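Local coordinates for protein toxin 2A (Paenibacillus larvae, PDB 5URP) that is an ADP-ribosyltransferase toxin and virulence factor that probably transfers ADP-ribose from NAD+ to a host target, at residues A[193-205]-A[211-223]. Numbering follows the deposited sequence.
Sequences LPRDTKYYIDNIK and GSQRLKVEARVLS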
loop_
_atom_site.group_PDB
_atom_site.type_symbol
_atom_site.label_atom_id
_atom_site.label_comp_id
_atom_site.label_asym_id
_atom_site.label_seq_id
_atom_site.Cartn_x
_atom_site.Cartn_y
_atom_site.Cartn_z
ATOM N N LEU A 193 -2.505 4.361 -3.534
ATOM C CA LEU A 193 -3.340 3.759 -4.575
ATOM C C LEU A 193 -4.807 3.903 -4.187
ATOM O O LEU A 193 -5.161 3.981 -3.003
ATOM C CB LEU A 193 -3.005 2.276 -4.772
ATOM C CG LEU A 193 -1.784 1.832 -5.584
ATOM C CD1 LEU A 193 -1.368 0.444 -5.106
ATOM C CD2 LEU A 193 -2.003 1.725 -7.050
ATOM N N PRO A 194 -5.698 3.922 -5.178
ATOM C CA PRO A 194 -7.124 4.082 -4.912
ATOM C C PRO A 194 -7.671 3.018 -3.990
ATOM O O PRO A 194 -7.134 1.911 -3.896
ATOM C CB PRO A 194 -7.756 3.940 -6.312
ATOM C CG PRO A 194 -6.672 4.276 -7.266
ATOM C CD PRO A 194 -5.382 3.899 -6.616
ATOM N N ARG A 195 -8.747 3.368 -3.296
ATOM C CA ARG A 195 -9.500 2.359 -2.574
ATOM C C ARG A 195 -10.104 1.347 -3.553
ATOM O O ARG A 195 -10.235 1.609 -4.743
ATOM C CB ARG A 195 -10.577 3.023 -1.721
ATOM C CG ARG A 195 -11.777 3.574 -2.459
ATOM C CD ARG A 195 -12.635 4.408 -1.516
ATOM N NE ARG A 195 -13.742 5.047 -2.205
ATOM C CZ ARG A 195 -14.946 4.520 -2.368
ATOM N NH1 ARG A 195 -15.243 3.306 -1.909
ATOM N NH2 ARG A 195 -15.867 5.219 -3.008
ATOM N N ASP A 196 -10.441 0.173 -3.021
ATOM C CA ASP A 196 -10.943 -0.956 -3.793
ATOM C C ASP A 196 -9.938 -1.446 -4.834
ATOM O O ASP A 196 -10.324 -1.942 -5.903
ATOM C CB ASP A 196 -12.277 -0.586 -4.449
ATOM C CG ASP A 196 -13.403 -0.415 -3.441
ATOM O OD1 ASP A 196 -13.425 -1.148 -2.437
ATOM O OD2 ASP A 196 -14.316 0.406 -3.689
ATOM N N THR A 197 -8.642 -1.340 -4.536
ATOM C CA THR A 197 -7.635 -1.896 -5.423
ATOM C C THR A 197 -7.674 -3.418 -5.373
ATOM O O THR A 197 -7.758 -4.028 -4.302
ATOM C CB THR A 197 -6.234 -1.374 -5.064
ATOM O OG1 THR A 197 -6.098 -0.015 -5.503
ATOM C CG2 THR A 197 -5.137 -2.212 -5.734
ATOM N N LYS A 198 -7.609 -4.017 -6.556
ATOM C CA LYS A 198 -7.544 -5.457 -6.746
ATOM C C LYS A 198 -6.103 -5.827 -7.036
ATOM O O LYS A 198 -5.459 -5.188 -7.865
ATOM C CB LYS A 198 -8.427 -5.890 -7.926
ATOM C CG LYS A 198 -9.903 -5.788 -7.676
ATOM C CD LYS A 198 -10.651 -6.085 -8.973
ATOM C CE LYS A 198 -12.121 -6.392 -8.744
ATOM N NZ LYS A 198 -12.816 -6.904 -9.977
ATOM N N TYR A 199 -5.579 -6.832 -6.337
ATOM C CA TYR A 199 -4.231 -7.278 -6.631
ATOM C C TYR A 199 -4.165 -8.795 -6.573
ATOM O O TYR A 199 -4.776 -9.434 -5.712
ATOM C CB TYR A 199 -3.203 -6.596 -5.697
ATOM C CG TYR A 199 -3.377 -6.719 -4.201
ATOM C CD1 TYR A 199 -4.307 -5.947 -3.508
ATOM C CD2 TYR A 199 -2.541 -7.537 -3.466
ATOM C CE1 TYR A 199 -4.427 -6.032 -2.124
ATOM C CE2 TYR A 199 -2.645 -7.614 -2.084
ATOM C CZ TYR A 199 -3.588 -6.869 -1.426
ATOM O OH TYR A 199 -3.677 -6.968 -0.063
ATOM N N TYR A 200 -3.415 -9.353 -7.505
ATOM C CA TYR A 200 -3.321 -10.787 -7.687
ATOM C C TYR A 200 -2.025 -11.300 -7.092
ATOM O O TYR A 200 -0.957 -10.762 -7.391
ATOM C CB TYR A 200 -3.385 -11.132 -9.175
ATOM C CG TYR A 200 -3.232 -12.594 -9.506
ATOM C CD1 TYR A 200 -4.307 -13.481 -9.410
ATOM C CD2 TYR A 200 -2.025 -13.088 -9.972
ATOM C CE1 TYR A 200 -4.155 -14.813 -9.713
ATOM C CE2 TYR A 200 -1.865 -14.423 -10.279
ATOM C CZ TYR A 200 -2.950 -15.279 -10.172
ATOM O OH TYR A 200 -2.823 -16.598 -10.496
ATOM N N ILE A 201 -2.124 -12.365 -6.299
ATOM C CA ILE A 201 -0.966 -12.936 -5.608
ATOM C C ILE A 201 -0.291 -13.983 -6.493
ATOM O O ILE A 201 -0.839 -15.062 -6.748
ATOM C CB ILE A 201 -1.368 -13.521 -4.253
ATOM C CG1 ILE A 201 -1.908 -12.383 -3.369
ATOM C CG2 ILE A 201 -0.132 -14.136 -3.557
ATOM C CD1 ILE A 201 -2.449 -12.852 -2.042
ATOM N N ASP A 202 0.916 -13.655 -6.952
ATOM C CA ASP A 202 1.746 -14.567 -7.731
ATOM C C ASP A 202 2.518 -15.548 -6.848
ATOM O O ASP A 202 2.684 -16.713 -7.221
ATOM C CB ASP A 202 2.719 -13.759 -8.590
ATOM C CG ASP A 202 2.012 -12.939 -9.648
ATOM O OD1 ASP A 202 1.362 -13.565 -10.507
ATOM O OD2 ASP A 202 2.090 -11.687 -9.612
ATOM N N ASN A 203 2.998 -15.112 -5.680
ATOM C CA ASN A 203 3.842 -15.982 -4.875
ATOM C C ASN A 203 3.780 -15.567 -3.411
ATOM O O ASN A 203 3.690 -14.379 -3.101
ATOM C CB ASN A 203 5.287 -15.929 -5.382
ATOM C CG ASN A 203 6.120 -17.078 -4.877
ATOM O OD1 ASN A 203 5.942 -18.212 -5.297
ATOM N ND2 ASN A 203 7.026 -16.790 -3.977
ATOM N N ILE A 204 3.806 -16.565 -2.526
ATOM C CA ILE A 204 3.936 -16.361 -1.079
ATOM C C ILE A 204 5.050 -17.275 -0.582
ATOM O O ILE A 204 5.040 -18.475 -0.869
ATOM C CB ILE A 204 2.620 -16.672 -0.331
ATOM C CG1 ILE A 204 1.512 -15.685 -0.726
ATOM C CG2 ILE A 204 2.838 -16.637 1.185
ATOM C CD1 ILE A 204 0.144 -16.025 -0.170
ATOM N N LYS A 205 5.990 -16.723 0.192
ATOM C CA LYS A 205 7.049 -17.546 0.765
ATOM C C LYS A 205 7.531 -16.923 2.063
ATOM O O LYS A 205 7.294 -15.747 2.326
ATOM C CB LYS A 205 8.224 -17.703 -0.193
ATOM C CG LYS A 205 8.961 -16.408 -0.451
ATOM C CD LYS A 205 10.111 -16.556 -1.457
ATOM C CE LYS A 205 10.624 -15.163 -1.870
ATOM N NZ LYS A 205 11.708 -15.193 -2.893
ATOM N N GLY A 211 16.437 -9.851 11.626
ATOM C CA GLY A 211 16.346 -10.590 12.862
ATOM C C GLY A 211 15.039 -11.305 13.094
ATOM O O GLY A 211 14.887 -11.960 14.127
ATOM N N SER A 212 14.080 -11.195 12.179
ATOM C CA SER A 212 12.820 -11.907 12.308
ATOM C C SER A 212 12.357 -12.352 10.931
ATOM O O SER A 212 12.464 -11.602 9.960
ATOM C CB SER A 212 11.729 -11.048 12.946
ATOM O OG SER A 212 11.363 -9.990 12.086
ATOM N N GLN A 213 11.833 -13.564 10.873
ATOM C CA GLN A 213 11.273 -14.082 9.635
ATOM C C GLN A 213 9.964 -13.376 9.317
ATOM O O GLN A 213 9.260 -12.874 10.200
ATOM C CB GLN A 213 11.043 -15.593 9.735
ATOM C CG GLN A 213 12.311 -16.375 10.027
ATOM C CD GLN A 213 12.106 -17.870 10.056
ATOM O OE1 GLN A 213 10.974 -18.371 10.026
ATOM N NE2 GLN A 213 13.213 -18.607 10.144
ATOM N N ARG A 214 9.640 -13.347 8.029
ATOM C CA ARG A 214 8.427 -12.710 7.560
ATOM C C ARG A 214 7.824 -13.532 6.435
ATOM O O ARG A 214 8.475 -14.384 5.829
ATOM C CB ARG A 214 8.679 -11.283 7.037
ATOM C CG ARG A 214 9.180 -10.314 8.092
ATOM C CD ARG A 214 9.576 -8.992 7.490
ATOM N NE ARG A 214 10.794 -9.081 6.696
ATOM C CZ ARG A 214 11.247 -8.088 5.939
ATOM N NH1 ARG A 214 10.565 -6.949 5.860
ATOM N NH2 ARG A 214 12.377 -8.234 5.259
ATOM N N LEU A 215 6.557 -13.273 6.174
ATOM C CA LEU A 215 5.905 -13.804 4.991
ATOM C C LEU A 215 5.975 -12.752 3.892
ATOM O O LEU A 215 5.504 -11.630 4.086
ATOM C CB LEU A 215 4.453 -14.158 5.296
ATOM C CG LEU A 215 3.787 -15.192 4.431
ATOM C CD1 LEU A 215 4.400 -16.578 4.680
ATOM C CD2 LEU A 215 2.331 -15.153 4.809
ATOM N N LYS A 216 6.534 -13.121 2.744
ATOM C CA LYS A 216 6.656 -12.227 1.610
ATOM C C LYS A 216 5.582 -12.567 0.589
ATOM O O LYS A 216 5.452 -13.730 0.204
ATOM C CB LYS A 216 8.026 -12.315 0.941
ATOM C CG LYS A 216 8.191 -11.142 -0.041
ATOM C CD LYS A 216 9.471 -11.148 -0.811
ATOM C CE LYS A 216 9.464 -9.980 -1.829
ATOM N NZ LYS A 216 10.585 -10.096 -2.791
ATOM N N VAL A 217 4.840 -11.553 0.163
ATOM C CA VAL A 217 3.745 -11.687 -0.794
ATOM C C VAL A 217 4.148 -10.904 -2.033
ATOM O O VAL A 217 4.401 -9.703 -1.944
ATOM C CB VAL A 217 2.440 -11.133 -0.218
ATOM C CG1 VAL A 217 1.306 -11.188 -1.266
ATOM C CG2 VAL A 217 2.090 -11.890 1.078
ATOM N N GLU A 218 4.218 -11.572 -3.175
ATOM C CA GLU A 218 4.538 -10.905 -4.432
ATOM C C GLU A 218 3.241 -10.841 -5.226
ATOM O O GLU A 218 2.617 -11.874 -5.455
ATOM C CB GLU A 218 5.649 -11.636 -5.192
ATOM C CG GLU A 218 6.949 -11.527 -4.421
ATOM C CD GLU A 218 8.038 -12.477 -4.851
ATOM O OE1 GLU A 218 7.916 -13.110 -5.906
ATOM O OE2 GLU A 218 9.053 -12.555 -4.112
ATOM N N ALA A 219 2.837 -9.635 -5.596
ATOM C CA ALA A 219 1.518 -9.428 -6.190
ATOM C C ALA A 219 1.582 -8.362 -7.274
ATOM O O ALA A 219 2.535 -7.587 -7.371
ATOM C CB ALA A 219 0.491 -9.014 -5.145
ATOM N N ARG A 220 0.522 -8.342 -8.087
ATOM C CA ARG A 220 0.340 -7.409 -9.190
ATOM C C ARG A 220 -0.977 -6.675 -9.019
ATOM O O ARG A 220 -2.013 -7.322 -8.849
ATOM C CB ARG A 220 0.235 -8.130 -10.540
ATOM C CG ARG A 220 1.445 -8.772 -11.102
ATOM C CD ARG A 220 1.011 -9.440 -12.428
ATOM N NE ARG A 220 0.607 -10.837 -12.246
ATOM C CZ ARG A 220 -0.220 -11.512 -13.044
ATOM N NH1 ARG A 220 -0.778 -10.948 -14.109
ATOM N NH2 ARG A 220 -0.492 -12.787 -12.779
ATOM N N VAL A 221 -0.946 -5.346 -9.147
ATOM C CA VAL A 221 -2.173 -4.580 -9.284
ATOM C C VAL A 221 -2.753 -4.849 -10.657
ATOM O O VAL A 221 -2.044 -4.835 -11.673
ATOM C CB VAL A 221 -1.923 -3.076 -9.099
ATOM C CG1 VAL A 221 -3.219 -2.272 -9.372
ATOM C CG2 VAL A 221 -1.410 -2.786 -7.723
ATOM N N LEU A 222 -4.049 -5.088 -10.692
ATOM C CA LEU A 222 -4.783 -5.208 -11.927
ATOM C C LEU A 222 -5.472 -3.869 -12.170
ATOM O O LEU A 222 -6.284 -3.421 -11.350
ATOM C CB LEU A 222 -5.783 -6.356 -11.853
ATOM C CG LEU A 222 -5.141 -7.697 -11.440
ATOM C CD1 LEU A 222 -6.219 -8.665 -11.515
ATOM C CD2 LEU A 222 -3.988 -8.162 -12.342
ATOM N N SER A 223 -5.172 -3.251 -13.308
ATOM C CA SER A 223 -5.647 -1.882 -13.562
ATOM C C SER A 223 -6.501 -1.821 -14.834
ATOM O O SER A 223 -6.506 -2.774 -15.614
ATOM C CB SER A 223 -4.471 -0.912 -13.683
ATOM O OG SER A 223 -4.926 0.400 -13.962
HETATM O O HOH W 1 -7.166 -2.315 -9.017
HETATM O O HOH W 2 10.103 -15.178 -5.222
#
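Arg220 and Asp202 meet because both side chains start beside their own backbone N (chi1 -70° and -66°) and the arginine then bends at chi3 (-92°). Side-on, NE bonds Asp202 OD2 at 3.1 Å and NH2 bonds Asp202 OD1 at 3.0 Å, each on a syn lone pair, the two planes nearly coplanar. Arg220 NH2 also lies 3.2 Å from Tyr200 CD2, oblique to the ring.

Strands 197-207 and 214-221 form an antiparallel hairpin in the mixed sheet of the ADP-ribosyltransferase domain. A classic beta bulge shifts its register by one residue: Glu218 O accepts from both Asp202 N (2.9 Å) and Asn203 N (3.3 Å). The Glu218 side chain takes a bond from Lys216 NZ on OE2, and a water links it to Lys205 NZ, whose direct salt bridge is long. Lys216 NZ also salt-bridges Glu167, its stronger partner.

On the mainly apolar face, Tyr199 CD2 sets its ring edge against Ala219 CB, Ile201 packs on Val217, and Ile204 CG2 meets Leu215 CG at 3.7 Å. The hairpin has this apolar face and a polar, largely charged one, where the two-bond grip probably fixes the guanidinium's rotation and favours an ionised Asp202.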